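Local atomic coordinates of hypothetical protein TM_1646 (Thermotoga maritima MSB8, PDB entry 2P61), a protein that is of unknown function, belongs to the DUF327 family and folds as a single all-helical chain. Residues N81-K84 with E85-L89; A108-H111 with L112-E116; I136-A139 with A140-E144. One frame throughout, in Å; residues are numbered along the deposited sequence.

Contact 1: N81-K84 with E85-L89; sequences NAIK and EFLKL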
ATOM      1  N   ASN A  81       4.747  -5.926  -4.022  1.00 61.87           N
ATOM      2  CA  ASN A  81       4.425  -6.880  -2.937  1.00 62.91           C
ATOM      3  C   ASN A  81       3.914  -6.201  -1.664  1.00 63.72           C
ATOM      4  O   ASN A  81       2.874  -6.553  -1.126  1.00 65.80           O
ATOM      5  CB  ASN A  81       5.597  -7.808  -2.570  1.00 61.08           C
ATOM      6  CG  ASN A  81       5.946  -8.802  -3.697  1.00 65.01           C
ATOM      7  OD1 ASN A  81       5.149  -9.123  -4.627  1.00 63.92           O
ATOM      8  ND2 ASN A  81       7.162  -9.304  -3.615  1.00 66.99           N
ATOM      9  N   ALA A  82       4.664  -5.227  -1.180  1.00 64.48           N
ATOM     10  CA  ALA A  82       4.344  -4.488   0.006  1.00 62.50           C
ATOM     11  C   ALA A  82       3.003  -3.873  -0.148  1.00 63.35           C
ATOM     12  O   ALA A  82       2.199  -3.929   0.765  1.00 64.28           O
ATOM     13  CB  ALA A  82       5.375  -3.437   0.190  1.00 62.54           C
ATOM     14  N   ILE A  83       2.717  -3.282  -1.289  1.00 64.39           N
ATOM     15  CA  ILE A  83       1.388  -2.683  -1.471  1.00 65.17           C
ATOM     16  C   ILE A  83       0.293  -3.743  -1.528  1.00 67.12           C
ATOM     17  O   ILE A  83      -0.809  -3.448  -1.015  1.00 67.97           O
ATOM     18  CB  ILE A  83       1.293  -1.836  -2.714  1.00 64.61           C
ATOM     19  CG1 ILE A  83       2.014  -0.527  -2.485  1.00 64.96           C
ATOM     20  CG2 ILE A  83      -0.111  -1.628  -3.103  1.00 60.19           C
ATOM     21  CD1 ILE A  83       2.061   0.340  -3.742  1.00 68.53           C
ATOM     22  N   LYS A  84       0.582  -4.925  -2.141  1.00 67.34           N
ATOM     23  CA  LYS A  84      -0.276  -6.122  -2.088  1.00 68.03           C
ATOM     24  C   LYS A  84      -0.641  -6.500  -0.659  1.00 68.18           C
ATOM     25  O   LYS A  84      -1.821  -6.588  -0.276  1.00 67.84           O
ATOM     26  CB  LYS A  84       0.402  -7.339  -2.734  1.00 69.59           C
ATOM     27  CG  LYS A  84       0.043  -7.654  -4.219  1.00 73.52           C
ATOM     28  CD  LYS A  84      -0.284  -9.181  -4.438  1.00 81.06           C
ATOM     29  CE  LYS A  84       0.937  -9.940  -5.076  1.00 91.60           C
ATOM     30  NZ  LYS A  84       0.695 -10.695  -6.405  1.00 95.40           N
ATOM     31  N   GLU A  85       0.382  -6.710   0.150  1.00 68.47           N
ATOM     32  CA  GLU A  85       0.157  -7.043   1.496  1.00 69.50           C
ATOM     33  C   GLU A  85      -0.604  -5.903   2.139  1.00 69.89           C
ATOM     34  O   GLU A  85      -1.622  -6.160   2.816  1.00 70.93           O
ATOM     35  CB  GLU A  85       1.461  -7.314   2.168  1.00 71.35           C
ATOM     36  CG  GLU A  85       1.737  -8.808   2.506  1.00 79.04           C
ATOM     37  CD  GLU A  85       1.795  -9.710   1.272  1.00 86.10           C
ATOM     38  OE1 GLU A  85       2.794  -9.611   0.499  1.00 88.97           O
ATOM     39  OE2 GLU A  85       0.833 -10.503   1.074  1.00 88.52           O
ATOM     40  N   PHE A  86      -0.222  -4.624   1.914  1.00 68.92           N
ATOM     41  CA  PHE A  86      -1.062  -3.583   2.557  1.00 65.80           C
ATOM     42  C   PHE A  86      -2.574  -3.769   2.210  1.00 65.50           C
ATOM     43  O   PHE A  86      -3.412  -3.744   3.097  1.00 65.11           O
ATOM     44  CB  PHE A  86      -0.540  -2.138   2.405  1.00 64.44           C
ATOM     45  CG  PHE A  86      -1.445  -1.142   3.010  1.00 59.49           C
ATOM     46  CD1 PHE A  86      -1.359  -0.848   4.338  1.00 58.81           C
ATOM     47  CD2 PHE A  86      -2.444  -0.563   2.276  1.00 59.95           C
ATOM     48  CE1 PHE A  86      -2.253  -0.000   4.953  1.00 57.10           C
ATOM     49  CE2 PHE A  86      -3.337   0.311   2.876  1.00 62.07           C
ATOM     50  CZ  PHE A  86      -3.236   0.558   4.217  1.00 62.05           C
ATOM     51  N   LEU A  87      -2.918  -4.025   0.962  1.00 65.29           N
ATOM     52  CA  LEU A  87      -4.377  -4.037   0.542  1.00 67.83           C
ATOM     53  C   LEU A  87      -5.275  -5.223   1.136  1.00 68.71           C
ATOM     54  O   LEU A  87      -6.495  -5.079   1.283  1.00 68.39           O
ATOM     55  CB  LEU A  87      -4.536  -3.900  -1.007  1.00 64.25           C
ATOM     56  CG  LEU A  87      -3.984  -2.602  -1.605  1.00 66.18           C
ATOM     57  CD1 LEU A  87      -4.070  -2.415  -3.080  1.00 65.36           C
ATOM     58  CD2 LEU A  87      -4.694  -1.346  -0.985  1.00 68.90           C
ATOM     59  N   LYS A  88      -4.643  -6.368   1.437  1.00 70.05           N
ATOM     60  CA  LYS A  88      -5.263  -7.488   2.154  1.00 70.98           C
ATOM     61  C   LYS A  88      -5.645  -7.034   3.566  1.00 71.14           C
ATOM     62  O   LYS A  88      -6.802  -7.108   3.974  1.00 72.20           O
ATOM     63  CB  LYS A  88      -4.280  -8.685   2.208  1.00 70.98           C
ATOM     64  CG  LYS A  88      -4.203  -9.407   0.847  1.00 72.85           C
ATOM     65  CD  LYS A  88      -3.229 -10.636   0.786  1.00 73.84           C
ATOM     66  CE  LYS A  88      -2.937 -10.986  -0.754  1.00 78.04           C
ATOM     67  NZ  LYS A  88      -1.641 -11.846  -0.971  1.00 82.09           N
ATOM     68  N   LEU A  89      -4.681  -6.531   4.316  1.00 70.52           N
ATOM     69  CA  LEU A  89      -4.977  -6.190   5.671  1.00 70.26           C
ATOM     70  C   LEU A  89      -6.084  -5.173   5.792  1.00 71.19           C
ATOM     71  O   LEU A  89      -7.016  -5.445   6.492  1.00 71.98           O
ATOM     72  CB  LEU A  89      -3.730  -5.780   6.416  1.00 69.97           C
ATOM     73  CG  LEU A  89      -2.760  -6.926   6.678  1.00 70.07           C
ATOM     74  CD1 LEU A  89      -1.282  -6.414   6.475  1.00 68.90           C
ATOM     75  CD2 LEU A  89      -3.016  -7.431   8.087  1.00 67.99           C
TER
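Glu85 N donates to Asn81 O at 2.8 Å and nearly straight, 169° at the hydrogen, the first of the i to i+4 bonds that join N81-K84 to E85-L89 as consecutive turns of helix 73-95. Phe86 N follows on Ala82 O and Leu87 N on Ile83 O, while the bond from Lys88 N to Lys84 O is weak at 3.3 Å. On the apolar side, Ile83 and Leu87 stand side by side and point the same way, and the branch methyl CG2 of Ile83 meets CD1 of Leu87 at 4.0 Å. That methyl is placed by chi1 of -75°, which sets CG2 anti to the backbone N and beside the carbonyl carbon, so it leans along the helix towards the following turn. Leu87 CG also lies near Ile83 O. Phe86 brings only CB near the preceding turn, close to Ala82 O and Ile83 O; its side chain leads away and packs on Leu53, Val57 and Val60 of helix 37-69. Ile83 continues onto Ile145 and Ile149 of helix 138-153 and onto Val117 and Leu121 of helix 105-129. On the polar side, Lys88, extended beyond CG, reaches back to Glu85 in a weak salt bridge, NZ to OE2 at 3.5 Å, and the carboxylate may partly offset the charge of Lys88. Lys84 NZ stays 6.0 Å from Lys88 NZ. The chemistry therefore implies an amphipathic helix, with Ile83, Phe86 and Leu87 turned to neighbouring helices and the charged residues to solvent.

Contact 2: A108-H111 with L112-E116; sequences ARLH and LVVEE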
ATOM      1  N   ALA A 108     -16.719   1.653  -0.537  1.00 71.98           N
ATOM      2  CA  ALA A 108     -16.808   2.296  -1.852  1.00 70.02           C
ATOM      3  C   ALA A 108     -15.525   3.080  -2.097  1.00 68.85           C
ATOM      4  O   ALA A 108     -14.964   3.014  -3.182  1.00 68.09           O
ATOM      5  CB  ALA A 108     -18.040   3.212  -1.926  1.00 69.37           C
ATOM      6  N   ARG A 109     -15.047   3.829  -1.115  1.00 68.29           N
ATOM      7  CA  ARG A 109     -13.711   4.398  -1.301  1.00 69.87           C
ATOM      8  C   ARG A 109     -12.694   3.288  -1.601  1.00 70.30           C
ATOM      9  O   ARG A 109     -12.175   3.212  -2.736  1.00 72.40           O
ATOM     10  CB  ARG A 109     -13.315   5.300  -0.158  1.00 69.69           C
ATOM     11  CG  ARG A 109     -14.329   6.443   0.021  1.00 71.95           C
ATOM     12  CD  ARG A 109     -13.831   7.450   1.013  1.00 77.66           C
ATOM     13  NE  ARG A 109     -14.802   7.741   2.070  1.00 86.41           N
ATOM     14  CZ  ARG A 109     -15.643   8.773   2.030  1.00 91.94           C
ATOM     15  NH1 ARG A 109     -15.650   9.605   0.980  1.00 93.67           N
ATOM     16  NH2 ARG A 109     -16.494   8.971   3.029  1.00 95.03           N
ATOM     17  N   LEU A 110     -12.474   2.369  -0.665  1.00 69.43           N
ATOM     18  CA  LEU A 110     -11.723   1.151  -0.976  1.00 68.39           C
ATOM     19  C   LEU A 110     -11.813   0.634  -2.404  1.00 67.38           C
ATOM     20  O   LEU A 110     -10.804   0.430  -3.068  1.00 69.45           O
ATOM     21  CB  LEU A 110     -12.112   0.023  -0.044  1.00 68.85           C
ATOM     22  CG  LEU A 110     -11.255  -1.254  -0.123  1.00 68.90           C
ATOM     23  CD1 LEU A 110      -9.794  -1.064   0.379  1.00 62.50           C
ATOM     24  CD2 LEU A 110     -12.007  -2.322   0.673  1.00 68.16           C
ATOM     25  N   HIS A 111     -12.987   0.408  -2.922  1.00 65.67           N
ATOM     26  CA  HIS A 111     -13.000  -0.137  -4.272  1.00 65.21           C
ATOM     27  C   HIS A 111     -12.356   0.839  -5.275  1.00 65.31           C
ATOM     28  O   HIS A 111     -11.729   0.394  -6.247  1.00 67.01           O
ATOM     29  CB  HIS A 111     -14.397  -0.569  -4.725  1.00 64.04           C
ATOM     30  CG  HIS A 111     -14.432  -1.120  -6.108  1.00 64.72           C
ATOM     31  ND1 HIS A 111     -14.163  -2.450  -6.399  1.00 68.96           N
ATOM     32  CD2 HIS A 111     -14.709  -0.529  -7.290  1.00 65.12           C
ATOM     33  CE1 HIS A 111     -14.262  -2.650  -7.701  1.00 67.46           C
ATOM     34  NE2 HIS A 111     -14.594  -1.497  -8.266  1.00 70.32           N
ATOM     35  N   LEU A 112     -12.468   2.141  -5.051  1.00 63.85           N
ATOM     36  CA  LEU A 112     -12.095   3.048  -6.110  1.00 63.98           C
ATOM     37  C   LEU A 112     -10.657   3.462  -5.891  1.00 65.30           C
ATOM     38  O   LEU A 112      -9.932   3.793  -6.854  1.00 66.31           O
ATOM     39  CB  LEU A 112     -13.049   4.275  -6.213  1.00 63.99           C
ATOM     40  CG  LEU A 112     -14.574   4.087  -6.506  1.00 59.23           C
ATOM     41  CD1 LEU A 112     -15.386   5.313  -6.137  1.00 49.25           C
ATOM     42  CD2 LEU A 112     -14.769   3.763  -7.984  1.00 54.61           C
ATOM     43  N   VAL A 113     -10.192   3.384  -4.655  1.00 65.49           N
ATOM     44  CA  VAL A 113      -8.825   3.793  -4.455  1.00 66.62           C
ATOM     45  C   VAL A 113      -7.856   2.684  -4.865  1.00 68.91           C
ATOM     46  O   VAL A 113      -6.875   2.932  -5.579  1.00 70.57           O
ATOM     47  CB  VAL A 113      -8.571   4.235  -3.054  1.00 66.81           C
ATOM     48  CG1 VAL A 113      -7.098   4.184  -2.809  1.00 66.37           C
ATOM     49  CG2 VAL A 113      -9.198   5.655  -2.800  1.00 61.69           C
ATOM     50  N   VAL A 114      -8.139   1.447  -4.446  1.00 69.63           N
ATOM     51  CA  VAL A 114      -7.480   0.289  -5.010  1.00 68.83           C
ATOM     52  C   VAL A 114      -7.489   0.333  -6.541  1.00 70.00           C
ATOM     53  O   VAL A 114      -6.452   0.254  -7.146  1.00 71.64           O
ATOM     54  CB  VAL A 114      -8.129  -0.995  -4.448  1.00 69.68           C
ATOM     55  CG1 VAL A 114      -7.674  -2.268  -5.228  1.00 67.11           C
ATOM     56  CG2 VAL A 114      -7.885  -1.082  -2.907  1.00 66.40           C
ATOM     57  N   GLU A 115      -8.624   0.477  -7.194  1.00 70.80           N
ATOM     58  CA  GLU A 115      -8.610   0.715  -8.644  1.00 73.79           C
ATOM     59  C   GLU A 115      -7.580   1.801  -9.055  1.00 72.42           C
ATOM     60  O   GLU A 115      -6.861   1.613 -10.027  1.00 72.18           O
ATOM     61  CB  GLU A 115      -9.996   1.131  -9.142  1.00 73.51           C
ATOM     62  CG  GLU A 115     -10.692   0.213 -10.134  1.00 79.04           C
ATOM     63  CD  GLU A 115     -11.867   0.945 -10.958  1.00 80.74           C
ATOM     64  OE1 GLU A 115     -11.719   2.143 -11.360  1.00 83.19           O
ATOM     65  OE2 GLU A 115     -12.936   0.283 -11.204  1.00 90.14           O
ATOM     66  N   GLU A 116      -7.504   2.927  -8.317  1.00 70.96           N
ATOM     67  CA  GLU A 116      -6.523   3.967  -8.647  1.00 69.44           C
ATOM     68  C   GLU A 116      -5.075   3.545  -8.459  1.00 68.09           C
ATOM     69  O   GLU A 116      -4.221   3.896  -9.272  1.00 69.01           O
ATOM     70  CB  GLU A 116      -6.753   5.206  -7.823  1.00 69.65           C
ATOM     71  CG  GLU A 116      -6.857   6.444  -8.648  1.00 73.49           C
ATOM     72  CD  GLU A 116      -6.877   7.760  -7.835  1.00 80.35           C
ATOM     73  OE1 GLU A 116      -6.073   8.663  -8.261  1.00 81.21           O
ATOM     74  OE2 GLU A 116      -7.674   7.885  -6.815  1.00 78.49           O
TER
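Arg109 O accepts two backbone hydrogen bonds from L112-E116, one from Val113 N at 2.8 Å and one from Leu112 N at 2.6 Å, and the two donors reach it from opposite faces of the carbonyl plane. Leu112 N is itself shared, since it also donates to Ala108 O at a bent 137°. An i to i+3 bond thus stands alongside the i to i+4 bonds here; beyond it Val114 N on Leu110 O and Glu115 N on His111 O keep the ordinary i to i+4 spacing.

Apolar contact comes from Leu110 and Val114, which lie alongside each other and point the same way, with Leu110 CD1 3.8 Å from Val114 CG2. The valine methyl is turned back to the preceding turn by chi1 of 168°, which leaves CG2 beside the backbone N, and it also sits 3.3 Å from Leu110 O. Leu110 extends to Ile90 of helix 73-95 and Leu152 of helix 138-153, and Val113 likewise touches Leu152.

Among polar side chains, His111 and Glu115 approach at an oblique angle, the imidazole and carboxylate planes 66° apart. His111 NE2 and Glu115 OE2 are 3.8 Å from each other, a separation at which any attraction would be electrostatic rather than a formed bond. On the exposed side, Leu112 sets its CG 3.5 Å from Ala108 O.

Leu110, Val113 and Val114 face neighbouring helices, while His111 and Glu115 lie on the exposed side, as in an amphipathic helix of a bundle, and the stretch lies in a region predicted to form a coiled coil.

Contact 3: I136-A139 with A140-E144; sequences INLA and ARIEE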
ATOM      1  N   ILE A 136       9.783   9.847 -16.442  1.00 64.83           N
ATOM      2  CA  ILE A 136       9.135   9.061 -15.455  1.00 62.15           C
ATOM      3  C   ILE A 136       8.672   9.933 -14.351  1.00 62.82           C
ATOM      4  O   ILE A 136       7.490   9.928 -14.105  1.00 65.79           O
ATOM      5  CB  ILE A 136       9.882   7.802 -15.015  1.00 61.17           C
ATOM      6  CG1 ILE A 136       8.911   6.881 -14.233  1.00 61.72           C
ATOM      7  CG2 ILE A 136      11.026   8.098 -14.197  1.00 58.09           C
ATOM      8  CD1 ILE A 136       9.398   5.463 -14.073  1.00 57.62           C
ATOM      9  N   ASN A 137       9.531  10.721 -13.695  1.00 62.80           N
ATOM     10  CA  ASN A 137       9.122  11.401 -12.442  1.00 61.52           C
ATOM     11  C   ASN A 137       8.802  10.437 -11.320  1.00 60.16           C
ATOM     12  O   ASN A 137       7.744  10.554 -10.675  1.00 60.69           O
ATOM     13  CB  ASN A 137       7.905  12.336 -12.635  1.00 62.09           C
ATOM     14  CG  ASN A 137       8.243  13.573 -13.408  1.00 63.24           C
ATOM     15  OD1 ASN A 137       9.351  14.074 -13.390  1.00 68.32           O
ATOM     16  ND2 ASN A 137       7.292  14.061 -14.103  1.00 68.79           N
ATOM     17  N   LEU A 138       9.748   9.557 -11.047  1.00 57.83           N
ATOM     18  CA  LEU A 138       9.555   8.483 -10.106  1.00 58.01           C
ATOM     19  C   LEU A 138       9.363   8.837  -8.633  1.00 59.67           C
ATOM     20  O   LEU A 138       8.541   8.214  -8.016  1.00 62.71           O
ATOM     21  CB  LEU A 138      10.670   7.447 -10.244  1.00 57.55           C
ATOM     22  CG  LEU A 138      10.640   6.187  -9.390  1.00 59.10           C
ATOM     23  CD1 LEU A 138       9.412   5.333  -9.633  1.00 55.23           C
ATOM     24  CD2 LEU A 138      11.915   5.392  -9.701  1.00 54.87           C
ATOM     25  N   ALA A 139      10.103   9.797  -8.043  1.00 60.22           N
ATOM     26  CA  ALA A 139       9.912  10.180  -6.685  1.00 57.70           C
ATOM     27  C   ALA A 139       8.461  10.565  -6.608  1.00 60.16           C
ATOM     28  O   ALA A 139       7.765  10.038  -5.743  1.00 61.88           O
ATOM     29  CB  ALA A 139      10.768  11.291  -6.344  1.00 57.05           C
ATOM     30  N   ALA A 140       7.946  11.390  -7.546  1.00 60.92           N
ATOM     31  CA  ALA A 140       6.567  11.945  -7.425  1.00 60.77           C
ATOM     32  C   ALA A 140       5.451  10.935  -7.669  1.00 62.07           C
ATOM     33  O   ALA A 140       4.397  11.060  -7.083  1.00 63.17           O
ATOM     34  CB  ALA A 140       6.346  13.102  -8.324  1.00 57.92           C
ATOM     35  N   ARG A 141       5.646  10.005  -8.601  1.00 62.80           N
ATOM     36  CA  ARG A 141       4.770   8.827  -8.760  1.00 62.29           C
ATOM     37  C   ARG A 141       4.670   8.073  -7.458  1.00 63.36           C
ATOM     38  O   ARG A 141       3.604   7.585  -7.136  1.00 63.68           O
ATOM     39  CB  ARG A 141       5.354   7.883  -9.793  1.00 61.35           C
ATOM     40  CG  ARG A 141       5.149   8.432 -11.145  1.00 59.73           C
ATOM     41  CD  ARG A 141       5.456   7.426 -12.189  1.00 64.88           C
ATOM     42  NE  ARG A 141       5.292   8.063 -13.485  1.00 64.34           N
ATOM     43  CZ  ARG A 141       4.147   8.092 -14.127  1.00 61.91           C
ATOM     44  NH1 ARG A 141       3.083   7.447 -13.641  1.00 59.06           N
ATOM     45  NH2 ARG A 141       4.094   8.734 -15.266  1.00 64.40           N
ATOM     46  N   ILE A 142       5.755   8.017  -6.684  1.00 62.76           N
ATOM     47  CA  ILE A 142       5.654   7.350  -5.408  1.00 63.04           C
ATOM     48  C   ILE A 142       5.029   8.175  -4.221  1.00 64.42           C
ATOM     49  O   ILE A 142       4.314   7.621  -3.390  1.00 66.17           O
ATOM     50  CB  ILE A 142       6.998   6.717  -5.089  1.00 62.68           C
ATOM     51  CG1 ILE A 142       7.224   5.525  -6.048  1.00 61.03           C
ATOM     52  CG2 ILE A 142       7.092   6.287  -3.660  1.00 60.24           C
ATOM     53  CD1 ILE A 142       8.691   5.184  -6.073  1.00 62.28           C
ATOM     54  N   GLU A 143       5.244   9.489  -4.132  1.00 64.04           N
ATOM     55  CA  GLU A 143       4.556  10.229  -3.132  1.00 62.72           C
ATOM     56  C   GLU A 143       3.066  10.063  -3.372  1.00 63.13           C
ATOM     57  O   GLU A 143       2.264   9.846  -2.440  1.00 64.41           O
ATOM     58  CB  GLU A 143       5.008  11.692  -3.167  1.00 63.56           C
ATOM     59  CG  GLU A 143       6.330  11.792  -2.413  1.00 65.08           C
ATOM     60  CD  GLU A 143       7.199  12.951  -2.772  1.00 67.99           C
ATOM     61  OE1 GLU A 143       6.826  13.660  -3.781  1.00 63.87           O
ATOM     62  OE2 GLU A 143       8.236  13.121  -1.999  1.00 65.74           O
ATOM     63  N   GLU A 144       2.682  10.110  -4.630  1.00 61.52           N
ATOM     64  CA  GLU A 144       1.300  10.019  -4.966  1.00 63.13           C
ATOM     65  C   GLU A 144       0.705   8.656  -4.612  1.00 63.28           C
ATOM     66  O   GLU A 144      -0.348   8.640  -4.006  1.00 65.87           O
ATOM     67  CB  GLU A 144       1.067  10.448  -6.428  1.00 62.33           C
ATOM     68  CG  GLU A 144      -0.094   9.772  -7.148  1.00 66.45           C
ATOM     69  CD  GLU A 144      -0.414  10.417  -8.555  1.00 68.44           C
ATOM     70  OE1 GLU A 144       0.331  10.153  -9.587  1.00 68.41           O
ATOM     71  OE2 GLU A 144      -1.457  11.143  -8.597  1.00 72.50           O
TER
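The start of helix 138-153 is built by this contact, in which Arg141, in the first turn, reaches back to Ile136, before the N-cap. Asn137 occupies the N-cap position with a left-handed backbone, and its side chain makes no capping bond. The backbone O of Asn137 accepts the first i to i+4 bond, from Arg141 N at 3.0 Å in the carbonyl plane. One residue earlier, Ile136 O takes the side-chain bond from Arg141 NE, 2.9 Å long and 155° at the hydrogen. The acceptor lies at the guanidinium edge, near its plane, whereas the donor is tilted from the Ile136 carbonyl plane. The chain of Arg141, extended from CG to NE, gets there because chi1 of -75° holds CG beside the backbone N, where it runs back past Asn137 O, 3.4 Å from CG. On the way, Arg141 CD and NE pass obliquely across Ile136 CG1. A methionine at Arg141 has no N-H to give, and would probably leave Ile136 O without its side-chain partner and the residue before the N-cap less firmly tied to the first turn. The Arg141 side chain also touches Asp123 and Lys127 of helix 105-129.

Within the helix, Ile142 N donates to Leu138 O and more weakly to Ala139 O, while Glu143 N bonds to Ala139 O. Leu138 packs on Leu124 of helix 105-129, and Ile142 on Leu67 and Val68 of helix 37-69, so the first turn sits between two helices. Leu138 and Ile142 themselves run side by side, their CD1 methyls 3.6 Å apart.

The three contacts follow in series along the chain, each on a different helix: contact 1 on helix 73-95, contact 2 on helix 105-129 and contact 3 at the start of helix 138-153. Centres of contacts 1 and 2 are about 14 Å apart, yet they touch, Leu87 CD2 lying 3.7 Å from Val114 CG2. Contact 3 touches neither: its centre is about 19 Å from that of contact 1 and 20 Å from that of contact 2. Further along the helix that contact 3 starts, Leu152 meets Leu87 of contact 1 and Leu110 and Val113 of contact 2. Helix 37-69 covers contacts 1 and 3, consistent with a common core between the helices.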